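Long-range contact in malic enzyme (Entamoeba histolytica, PDB 3NV9), which probably catalyses the oxidative decarboxylation of malate to pyruvate with a nicotinamide dinucleotide as electron acceptor, as malic enzymes do: residues Lys41-Lys46 / Lys463-Phe468. Numbering follows the deposited sequence.
Sequences KFYKGK and KHIVDF
Phe42 and Tyr43, in the last turn of helix 21-43, meet residues 465-468, in the loop between helices 438-461 and 470-485, so the N-terminal helix is joined to the loop between the last two helices of the chain. A Schellman motif, with Lys44 N bonded to Lys41 O and Gly45 N to His40 O, ends the helix at positive-phi Lys44, just after the two aromatic residues. Phe42 and Phe468 form a T-shaped pair: the edge of Phe468 is directed at the face of Phe42, with centroids 5.3 Å apart and planes at 72°. With CG of Phe42 anti to the backbone N (chi1 -168°), the ring is carried toward the loop, where its CZ edge meets Val466 CG1 at 4.0 Å. A branched aliphatic residue suits this place because it offers an apolar methyl to the C-H edge of the ring. Tyr43 turns its own face to Phe42, whose CD2 stands 3.5 Å above the centre of that ring. From the other side of the ring plane, obliquely and off toward CE1 of Tyr43, comes Ile465 CG2, 4.1 Å from that carbon. Phe468 also packs on Leu35 and Val39 of the same helix, and meets Trp60 of the second subunit edge-to-face. Tyrosine suits position 43 because its ring packs while its hydroxyl serves a loop carbonyl: Tyr43 OH donates to Val466 O at 2.7 Å, with a C=O...donor angle of 160° and the donor tilted slightly from the carbonyl plane.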
ATOM      1  N   LYS A  41     -18.251  -7.230   0.904  1.00 21.44           N
ATOM      2  CA  LYS A  41     -18.573  -7.067   2.316  1.00 21.89           C
ATOM      3  C   LYS A  41     -18.149  -8.315   3.121  1.00 21.64           C
ATOM      4  O   LYS A  41     -17.525  -8.193   4.178  1.00 21.95           O
ATOM      5  CB  LYS A  41     -20.068  -6.758   2.493  1.00 22.74           C
ATOM      6  CG  LYS A  41     -20.496  -6.659   3.935  1.00 27.20           C
ATOM      7  CD  LYS A  41     -21.695  -5.705   4.126  1.00 33.79           C
ATOM      8  CE  LYS A  41     -22.031  -5.554   5.661  1.00 37.94           C
ATOM      9  NZ  LYS A  41     -23.005  -4.409   5.915  1.00 43.10           N
ATOM     10  N   PHE A  42     -18.436  -9.503   2.621  1.00 20.46           N
ATOM     11  CA  PHE A  42     -17.993 -10.723   3.324  1.00 20.65           C
ATOM     12  C   PHE A  42     -16.490 -10.738   3.731  1.00 20.65           C
ATOM     13  O   PHE A  42     -16.167 -11.107   4.824  1.00 20.52           O
ATOM     14  CB  PHE A  42     -18.305 -11.968   2.477  1.00 20.32           C
ATOM     15  CG  PHE A  42     -18.148 -13.265   3.231  1.00 21.25           C
ATOM     16  CD1 PHE A  42     -19.145 -13.683   4.155  1.00 18.11           C
ATOM     17  CD2 PHE A  42     -17.011 -14.060   3.041  1.00 21.73           C
ATOM     18  CE1 PHE A  42     -18.994 -14.882   4.886  1.00 18.68           C
ATOM     19  CE2 PHE A  42     -16.863 -15.307   3.749  1.00 24.57           C
ATOM     20  CZ  PHE A  42     -17.863 -15.712   4.673  1.00 23.53           C
ATOM     21  N   TYR A  43     -15.581 -10.400   2.820  1.00 21.13           N
ATOM     22  CA  TYR A  43     -14.164 -10.458   3.107  1.00 20.35           C
ATOM     23  C   TYR A  43     -13.616  -9.053   3.503  1.00 20.75           C
ATOM     24  O   TYR A  43     -12.400  -8.911   3.827  1.00 20.71           O
ATOM     25  CB  TYR A  43     -13.369 -11.023   1.917  1.00 20.99           C
ATOM     26  CG  TYR A  43     -13.726 -12.458   1.479  1.00 21.03           C
ATOM     27  CD1 TYR A  43     -13.422 -13.551   2.310  1.00 18.49           C
ATOM     28  CD2 TYR A  43     -14.344 -12.722   0.248  1.00 17.62           C
ATOM     29  CE1 TYR A  43     -13.721 -14.828   1.955  1.00 15.47           C
ATOM     30  CE2 TYR A  43     -14.630 -14.026  -0.137  1.00 20.74           C
ATOM     31  CZ  TYR A  43     -14.300 -15.084   0.763  1.00 20.00           C
ATOM     32  OH  TYR A  43     -14.580 -16.391   0.512  1.00 20.20           O
ATOM     33  N   LYS A  44     -14.482  -8.029   3.461  1.00 19.88           N
ATOM     34  CA  LYS A  44     -14.083  -6.630   3.717  1.00 19.70           C
ATOM     35  C   LYS A  44     -12.956  -6.229   2.777  1.00 19.49           C
ATOM     36  O   LYS A  44     -11.880  -5.728   3.205  1.00 18.68           O
ATOM     37  CB  LYS A  44     -13.662  -6.369   5.177  1.00 19.49           C
ATOM     38  CG  LYS A  44     -14.686  -6.787   6.317  1.00 23.95           C
ATOM     39  CD  LYS A  44     -16.136  -6.292   6.104  1.00 31.63           C
ATOM     40  CE  LYS A  44     -17.071  -6.621   7.318  1.00 37.23           C
ATOM     41  NZ  LYS A  44     -18.035  -7.778   7.139  1.00 37.74           N
ATOM     42  N   GLY A  45     -13.186  -6.469   1.490  1.00 19.05           N
ATOM     43  CA  GLY A  45     -12.158  -6.165   0.494  1.00 19.24           C
ATOM     44  C   GLY A  45     -11.622  -7.413  -0.167  1.00 18.20           C
ATOM     45  O   GLY A  45     -12.281  -8.452  -0.115  1.00 19.04           O
ATOM     46  N   LYS A  46     -10.445  -7.311  -0.776  1.00 17.16           N
ATOM     47  CA  LYS A  46      -9.934  -8.372  -1.614  1.00 16.73           C
ATOM     48  C   LYS A  46      -8.487  -8.708  -1.327  1.00 18.04           C
ATOM     49  O   LYS A  46      -8.094  -9.840  -1.563  1.00 18.93           O
ATOM     50  CB  LYS A  46     -10.148  -8.060  -3.096  1.00 15.65           C
ATOM     51  CG  LYS A  46     -11.682  -8.199  -3.522  1.00 14.44           C
ATOM     52  CD  LYS A  46     -11.908  -7.680  -4.936  1.00 12.86           C
ATOM     53  CE  LYS A  46     -11.618  -6.102  -5.038  1.00 15.63           C
ATOM     54  NZ  LYS A  46     -12.443  -5.492  -6.104  1.00 12.67           N
ATOM     55  N   LYS A 463      -8.066 -22.672   4.892  1.00 24.24           N
ATOM     56  CA  LYS A 463      -9.198 -22.056   5.600  1.00 25.24           C
ATOM     57  C   LYS A 463      -8.829 -20.746   6.269  1.00 24.32           C
ATOM     58  O   LYS A 463      -9.616 -20.232   7.073  1.00 24.14           O
ATOM     59  CB  LYS A 463      -9.743 -22.966   6.708  1.00 24.42           C
ATOM     60  CG  LYS A 463     -10.967 -23.745   6.362  1.00 29.75           C
ATOM     61  CD  LYS A 463     -10.771 -24.788   5.292  1.00 30.99           C
ATOM     62  CE  LYS A 463     -11.819 -25.908   5.490  1.00 37.08           C
ATOM     63  NZ  LYS A 463     -12.378 -26.387   4.141  1.00 39.05           N
ATOM     64  N   HIS A 464      -7.659 -20.195   5.957  1.00 23.87           N
ATOM     65  CA  HIS A 464      -7.429 -18.839   6.469  1.00 24.85           C
ATOM     66  C   HIS A 464      -8.239 -17.818   5.648  1.00 24.71           C
ATOM     67  O   HIS A 464      -8.631 -16.790   6.173  1.00 24.43           O
ATOM     68  CB  HIS A 464      -5.947 -18.498   6.514  1.00 24.37           C
ATOM     69  CG  HIS A 464      -5.236 -19.200   7.611  1.00 24.18           C
ATOM     70  ND1 HIS A 464      -5.544 -18.987   8.940  1.00 24.94           N
ATOM     71  CD2 HIS A 464      -4.287 -20.164   7.589  1.00 21.51           C
ATOM     72  CE1 HIS A 464      -4.782 -19.755   9.694  1.00 17.08           C
ATOM     73  NE2 HIS A 464      -3.984 -20.451   8.900  1.00 20.81           N
ATOM     74  N   ILE A 465      -8.423 -18.111   4.360  1.00 24.02           N
ATOM     75  CA  ILE A 465      -9.464 -17.508   3.566  1.00 24.02           C
ATOM     76  C   ILE A 465     -10.663 -18.498   3.575  1.00 25.72           C
ATOM     77  O   ILE A 465     -10.574 -19.629   3.093  1.00 26.74           O
ATOM     78  CB  ILE A 465      -8.952 -17.172   2.152  1.00 23.46           C
ATOM     79  CG1 ILE A 465      -7.802 -16.155   2.218  1.00 22.94           C
ATOM     80  CG2 ILE A 465     -10.014 -16.577   1.330  1.00 21.16           C
ATOM     81  CD1 ILE A 465      -6.886 -16.206   0.953  1.00 22.69           C
ATOM     82  N   VAL A 466     -11.740 -18.086   4.211  1.00 25.96           N
ATOM     83  CA  VAL A 466     -12.922 -18.906   4.454  1.00 27.81           C
ATOM     84  C   VAL A 466     -13.644 -19.129   3.113  1.00 28.24           C
ATOM     85  O   VAL A 466     -13.648 -18.200   2.279  1.00 28.59           O
ATOM     86  CB  VAL A 466     -13.880 -18.112   5.425  1.00 27.17           C
ATOM     87  CG1 VAL A 466     -15.283 -18.684   5.459  1.00 33.38           C
ATOM     88  CG2 VAL A 466     -13.322 -18.077   6.828  1.00 27.67           C
ATOM     89  N   ASP A 467     -14.275 -20.301   2.908  1.00 26.77           N
ATOM     90  CA  ASP A 467     -15.088 -20.515   1.703  1.00 26.53           C
ATOM     91  C   ASP A 467     -16.268 -19.604   1.789  1.00 25.95           C
ATOM     92  O   ASP A 467     -16.760 -19.336   2.885  1.00 26.44           O
ATOM     93  CB  ASP A 467     -15.623 -21.952   1.597  1.00 27.11           C
ATOM     94  CG  ASP A 467     -14.506 -23.009   1.569  1.00 28.59           C
ATOM     95  OD1 ASP A 467     -13.486 -22.819   0.848  1.00 29.09           O
ATOM     96  OD2 ASP A 467     -14.680 -24.055   2.233  1.00 29.58           O
ATOM     97  N   PHE A 468     -16.726 -19.112   0.637  1.00 25.45           N
ATOM     98  CA  PHE A 468     -17.872 -18.226   0.590  1.00 24.02           C
ATOM     99  C   PHE A 468     -19.154 -19.022   0.775  1.00 24.48           C
ATOM    100  O   PHE A 468     -19.276 -20.082   0.201  1.00 23.23           O
ATOM    101  CB  PHE A 468     -17.896 -17.533  -0.727  1.00 23.37           C
ATOM    102  CG  PHE A 468     -18.926 -16.458  -0.815  1.00 22.35           C
ATOM    103  CD1 PHE A 468     -18.666 -15.198  -0.305  1.00 17.39           C
ATOM    104  CD2 PHE A 468     -20.133 -16.691  -1.460  1.00 21.92           C
ATOM    105  CE1 PHE A 468     -19.600 -14.197  -0.380  1.00 18.10           C
ATOM    106  CE2 PHE A 468     -21.099 -15.675  -1.546  1.00 22.87           C
ATOM    107  CZ  PHE A 468     -20.813 -14.412  -0.988  1.00 21.07           C
TER